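Amino acid adenylation domain-containing protein (Bacillus stratosphericus LAMA 585, PDB 6ULY) probably selects and activates an alpha-keto acid as its acyl adenylate, serving as an adenylation domain in nonribosomal depsipeptide synthesis. Local coordinates at residues H166-L178 against P186-A198. Residues are numbered along the deposited sequence; the frame is centred on the assembly and turned at random.
Sequences HPAAPDDSVFFIL and PKCVEHSHRSVLA
Cys188 sets its SG between Leu178 CD1, 3.7 Å away, and the ring of Phe176, which the sulfur meets obliquely. Val189 exchanges two backbone hydrogen bonds with Ile177, N to O and O to N, both 2.8 Å, and its CB packs on Ile177 CG2. Glu190 runs extended beside the Phe176 ring, CG anti to the backbone N (chi1 179°), so that OE1 accepts a 2.6 Å hydrogen bond from Ser173 OG, which comes from above the carboxylate plane and itself accepts from Lys419 NZ. His191 gives its carbonyl to Val174 N; its ring is held by Ser195 OG at ND1 and Ser334 O at NE2. Ser192, the N-cap, forms a capping box with Ser195. His193 N donates a hydrogen bond to Asp172 O, its ND1 is hydrogen-bonded to Leu18 N, and Val174 CG2 makes a CH-pi contact over the imidazole. Arg194 forms a side-on salt bridge, Arg194 NE to Asp171 OD1 at 2.9 Å and Arg194 NH2 to Asp171 OD2 at 3.2 Å, the two planes 42° apart and Pro170 CB over one guanidinium face. Val196 CG2 touches Phe175 CE2. The hairpin probably carries the glycine- and serine-rich phosphate-binding loop of ANL enzymes; the Ile177 side chain lies about 7 Å from the bound adenylate. Strands 94-97 and 420-421 flank it in a mixed sheet; helix 224-237 packs against Phe175, Ile177 and Val196, and helix 18-26 touches Val174.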
loop_
_atom_site.group_PDB
_atom_site.type_symbol
_atom_site.label_atom_id
_atom_site.label_comp_id
_atom_site.label_asym_id
_atom_site.label_seq_id
_atom_site.Cartn_x
_atom_site.Cartn_y
_atom_site.Cartn_z
ATOM N N HIS A 166 -30.422 -19.487 13.522
ATOM C CA HIS A 166 -30.204 -18.341 14.390
ATOM C C HIS A 166 -31.011 -17.150 13.882
ATOM O O HIS A 166 -30.938 -16.822 12.690
ATOM C CB HIS A 166 -28.719 -17.987 14.435
ATOM C CG HIS A 166 -28.403 -16.816 15.311
ATOM N ND1 HIS A 166 -28.424 -15.516 14.852
ATOM C CD2 HIS A 166 -28.051 -16.748 16.617
ATOM C CE1 HIS A 166 -28.101 -14.698 15.838
ATOM N NE2 HIS A 166 -27.869 -15.420 16.919
ATOM N N PRO A 167 -31.781 -16.477 14.738
ATOM C CA PRO A 167 -32.555 -15.321 14.266
ATOM C C PRO A 167 -31.620 -14.154 13.995
ATOM O O PRO A 167 -30.941 -13.665 14.899
ATOM C CB PRO A 167 -33.508 -15.037 15.431
ATOM C CG PRO A 167 -32.732 -15.462 16.636
ATOM C CD PRO A 167 -31.859 -16.624 16.204
ATOM N N ALA A 168 -31.567 -13.725 12.740
ATOM C CA ALA A 168 -30.650 -12.683 12.313
ATOM C C ALA A 168 -31.382 -11.357 12.165
ATOM O O ALA A 168 -32.571 -11.313 11.839
ATOM C CB ALA A 168 -29.980 -13.050 10.987
ATOM N N ALA A 169 -30.651 -10.273 12.415
ATOM C CA ALA A 169 -31.116 -8.908 12.219
ATOM C C ALA A 169 -30.511 -8.323 10.947
ATOM O O ALA A 169 -29.358 -8.625 10.614
ATOM C CB ALA A 169 -30.732 -8.030 13.412
ATOM N N PRO A 170 -31.256 -7.491 10.214
ATOM C CA PRO A 170 -30.720 -6.937 8.957
ATOM C C PRO A 170 -29.326 -6.337 9.070
ATOM O O PRO A 170 -28.557 -6.398 8.100
ATOM C CB PRO A 170 -31.761 -5.871 8.590
ATOM C CG PRO A 170 -33.036 -6.408 9.141
ATOM C CD PRO A 170 -32.665 -7.111 10.426
ATOM N N ASP A 171 -28.972 -5.755 10.210
ATOM C CA ASP A 171 -27.676 -5.105 10.350
ATOM C C ASP A 171 -26.580 -6.055 10.810
ATOM O O ASP A 171 -25.414 -5.649 10.861
ATOM C CB ASP A 171 -27.779 -3.930 11.327
ATOM C CG ASP A 171 -28.616 -2.796 10.776
ATOM O OD1 ASP A 171 -28.324 -2.337 9.650
ATOM O OD2 ASP A 171 -29.576 -2.376 11.454
ATOM N N ASP A 172 -26.921 -7.296 11.146
ATOM C CA ASP A 172 -25.901 -8.292 11.435
ATOM C C ASP A 172 -24.958 -8.426 10.247
ATOM O O ASP A 172 -25.374 -8.331 9.088
ATOM C CB ASP A 172 -26.550 -9.646 11.743
ATOM C CG ASP A 172 -27.311 -9.646 13.054
ATOM O OD1 ASP A 172 -27.220 -8.646 13.798
ATOM O OD2 ASP A 172 -27.999 -10.649 13.341
ATOM N N SER A 173 -23.676 -8.632 10.537
ATOM C CA SER A 173 -22.721 -8.943 9.482
ATOM C C SER A 173 -23.068 -10.281 8.842
ATOM O O SER A 173 -23.297 -11.273 9.538
ATOM C CB SER A 173 -21.306 -8.984 10.053
ATOM O OG SER A 173 -20.914 -7.708 10.523
ATOM N N VAL A 174 -23.103 -10.312 7.513
ATOM C CA VAL A 174 -23.498 -11.510 6.782
ATOM C C VAL A 174 -22.292 -12.238 6.197
ATOM O O VAL A 174 -22.283 -13.469 6.147
ATOM C CB VAL A 174 -24.530 -11.159 5.686
ATOM C CG1 VAL A 174 -23.903 -10.290 4.602
ATOM C CG2 VAL A 174 -25.140 -12.435 5.096
ATOM N N PHE A 175 -21.269 -11.509 5.749
ATOM C CA PHE A 175 -20.016 -12.147 5.361
ATOM C C PHE A 175 -18.910 -11.107 5.259
ATOM O O PHE A 175 -19.162 -9.908 5.117
ATOM C CB PHE A 175 -20.144 -12.914 4.032
ATOM C CG PHE A 175 -20.432 -12.044 2.836
ATOM C CD1 PHE A 175 -19.414 -11.362 2.189
ATOM C CD2 PHE A 175 -21.717 -11.937 2.338
ATOM C CE1 PHE A 175 -19.680 -10.568 1.087
ATOM C CE2 PHE A 175 -21.990 -11.146 1.238
ATOM C CZ PHE A 175 -20.966 -10.463 0.609
ATOM N N PHE A 176 -17.677 -11.597 5.351
ATOM C CA PHE A 176 -16.488 -10.854 4.973
ATOM C C PHE A 176 -16.099 -11.199 3.539
ATOM O O PHE A 176 -16.388 -12.289 3.044
ATOM C CB PHE A 176 -15.315 -11.188 5.896
ATOM C CG PHE A 176 -15.533 -10.808 7.328
ATOM C CD1 PHE A 176 -15.454 -9.486 7.727
ATOM C CD2 PHE A 176 -15.790 -11.777 8.282
ATOM C CE1 PHE A 176 -15.643 -9.134 9.049
ATOM C CE2 PHE A 176 -15.980 -11.435 9.603
ATOM C CZ PHE A 176 -15.904 -10.106 9.990
ATOM N N ILE A 177 -15.421 -10.266 2.878
ATOM C CA ILE A 177 -14.857 -10.529 1.560
ATOM C C ILE A 177 -13.567 -9.734 1.428
ATOM O O ILE A 177 -13.487 -8.574 1.845
ATOM C CB ILE A 177 -15.851 -10.205 0.423
ATOM C CG1 ILE A 177 -15.222 -10.531 -0.938
ATOM C CG2 ILE A 177 -16.288 -8.757 0.470
ATOM C CD1 ILE A 177 -16.238 -10.729 -2.058
ATOM N N LEU A 178 -12.555 -10.374 0.855
ATOM C CA LEU A 178 -11.226 -9.795 0.766
ATOM C C LEU A 178 -11.050 -9.055 -0.552
ATOM O O LEU A 178 -11.549 -9.488 -1.593
ATOM C CB LEU A 178 -10.169 -10.888 0.911
ATOM C CG LEU A 178 -9.669 -11.141 2.337
ATOM C CD1 LEU A 178 -10.784 -11.134 3.370
ATOM C CD2 LEU A 178 -8.928 -12.470 2.385
ATOM N N PRO A 186 -4.500 -7.747 1.551
ATOM C CA PRO A 186 -5.906 -7.431 1.291
ATOM C C PRO A 186 -6.608 -6.974 2.559
ATOM O O PRO A 186 -6.228 -7.336 3.676
ATOM C CB PRO A 186 -6.483 -8.756 0.777
ATOM C CG PRO A 186 -5.630 -9.805 1.416
ATOM C CD PRO A 186 -4.248 -9.201 1.545
ATOM N N LYS A 187 -7.632 -6.152 2.372
ATOM C CA LYS A 187 -8.480 -5.713 3.466
ATOM C C LYS A 187 -9.726 -6.589 3.538
ATOM O O LYS A 187 -10.060 -7.331 2.611
ATOM C CB LYS A 187 -8.860 -4.237 3.305
ATOM C CG LYS A 187 -7.663 -3.318 3.141
ATOM C CD LYS A 187 -7.735 -2.138 4.082
ATOM C CE LYS A 187 -6.611 -1.136 3.808
ATOM N NZ LYS A 187 -5.251 -1.695 4.064
ATOM N N CYS A 188 -10.420 -6.482 4.657
ATOM C CA CYS A 188 -11.491 -7.400 5.018
ATOM C C CYS A 188 -12.818 -6.647 4.999
ATOM O O CYS A 188 -13.244 -6.077 6.006
ATOM C CB CYS A 188 -11.199 -7.995 6.375
ATOM S SG CYS A 188 -11.863 -9.629 6.618
ATOM N N VAL A 189 -13.474 -6.657 3.841
ATOM C CA VAL A 189 -14.734 -5.943 3.678
ATOM C C VAL A 189 -15.817 -6.682 4.451
ATOM O O VAL A 189 -16.109 -7.850 4.174
ATOM C CB VAL A 189 -15.091 -5.806 2.192
ATOM C CG1 VAL A 189 -16.451 -5.137 2.008
ATOM C CG2 VAL A 189 -13.998 -5.014 1.461
ATOM N N GLU A 190 -16.414 -6.006 5.431
ATOM C CA GLU A 190 -17.456 -6.587 6.267
ATOM C C GLU A 190 -18.809 -6.032 5.837
ATOM O O GLU A 190 -19.024 -4.817 5.867
ATOM C CB GLU A 190 -17.194 -6.294 7.746
ATOM C CG GLU A 190 -18.259 -6.852 8.682
ATOM C CD GLU A 190 -17.893 -6.713 10.149
ATOM O OE1 GLU A 190 -18.372 -7.538 10.953
ATOM O OE2 GLU A 190 -17.130 -5.784 10.499
ATOM N N HIS A 191 -19.717 -6.922 5.443
ATOM C CA HIS A 191 -21.027 -6.536 4.945
ATOM C C HIS A 191 -22.119 -7.035 5.875
ATOM O O HIS A 191 -21.926 -7.967 6.658
ATOM C CB HIS A 191 -21.270 -7.083 3.535
ATOM C CG HIS A 191 -20.782 -6.179 2.447
ATOM N ND1 HIS A 191 -21.387 -4.977 2.155
ATOM C CD2 HIS A 191 -19.754 -6.306 1.576
ATOM C CE1 HIS A 191 -20.746 -4.395 1.157
ATOM N NE2 HIS A 191 -19.753 -5.182 0.786
ATOM N N SER A 192 -23.277 -6.401 5.768
ATOM C CA SER A 192 -24.464 -6.792 6.507
ATOM C C SER A 192 -25.519 -7.307 5.539
ATOM O O SER A 192 -25.418 -7.134 4.320
ATOM C CB SER A 192 -25.007 -5.606 7.311
ATOM O OG SER A 192 -25.593 -4.656 6.438
ATOM N N HIS A 193 -26.550 -7.947 6.094
ATOM C CA HIS A 193 -27.688 -8.341 5.269
ATOM C C HIS A 193 -28.281 -7.133 4.554
ATOM O O HIS A 193 -28.671 -7.221 3.383
ATOM C CB HIS A 193 -28.763 -9.019 6.123
ATOM C CG HIS A 193 -28.286 -10.222 6.873
ATOM N ND1 HIS A 193 -28.427 -11.507 6.391
ATOM C CD2 HIS A 193 -27.693 -10.339 8.085
ATOM C CE1 HIS A 193 -27.927 -12.360 7.265
ATOM N NE2 HIS A 193 -27.478 -11.678 8.305
ATOM N N ARG A 194 -28.349 -5.993 5.248
ATOM C CA ARG A 194 -29.000 -4.810 4.695
ATOM C C ARG A 194 -28.238 -4.268 3.493
ATOM O O ARG A 194 -28.836 -3.958 2.456
ATOM C CB ARG A 194 -29.129 -3.735 5.778
ATOM C CG ARG A 194 -30.015 -2.563 5.383
ATOM C CD ARG A 194 -29.988 -1.441 6.412
ATOM N NE ARG A 194 -30.417 -1.874 7.740
ATOM C CZ ARG A 194 -31.686 -2.021 8.112
ATOM N NH1 ARG A 194 -32.671 -1.784 7.256
ATOM N NH2 ARG A 194 -31.971 -2.415 9.347
ATOM N N SER A 195 -26.915 -4.136 3.612
ATOM C CA SER A 195 -26.140 -3.565 2.512
ATOM C C SER A 195 -26.155 -4.480 1.296
ATOM O O SER A 195 -26.298 -4.011 0.160
ATOM C CB SER A 195 -24.706 -3.283 2.963
ATOM O OG SER A 195 -24.088 -4.425 3.532
ATOM N N VAL A 196 -26.020 -5.789 1.508
ATOM C CA VAL A 196 -26.062 -6.724 0.388
ATOM C C VAL A 196 -27.441 -6.711 -0.260
ATOM O O VAL A 196 -27.571 -6.525 -1.477
ATOM C CB VAL A 196 -25.665 -8.133 0.860
ATOM C CG1 VAL A 196 -25.867 -9.140 -0.246
ATOM C CG2 VAL A 196 -24.211 -8.130 1.338
ATOM N N LEU A 197 -28.495 -6.878 0.544
ATOM C CA LEU A 197 -29.840 -6.931 -0.018
ATOM C C LEU A 197 -30.213 -5.634 -0.715
ATOM O O LEU A 197 -30.983 -5.649 -1.684
ATOM C CB LEU A 197 -30.856 -7.245 1.074
ATOM C CG LEU A 197 -30.909 -8.705 1.524
ATOM C CD1 LEU A 197 -31.826 -8.843 2.727
ATOM C CD2 LEU A 197 -31.372 -9.595 0.390
ATOM N N ALA A 198 -29.688 -4.504 -0.240
ATOM C CA ALA A 198 -29.953 -3.234 -0.903
ATOM C C ALA A 198 -29.376 -3.226 -2.311
ATOM O O ALA A 198 -30.005 -2.719 -3.248
ATOM C CB ALA A 198 -29.375 -2.080 -0.083
#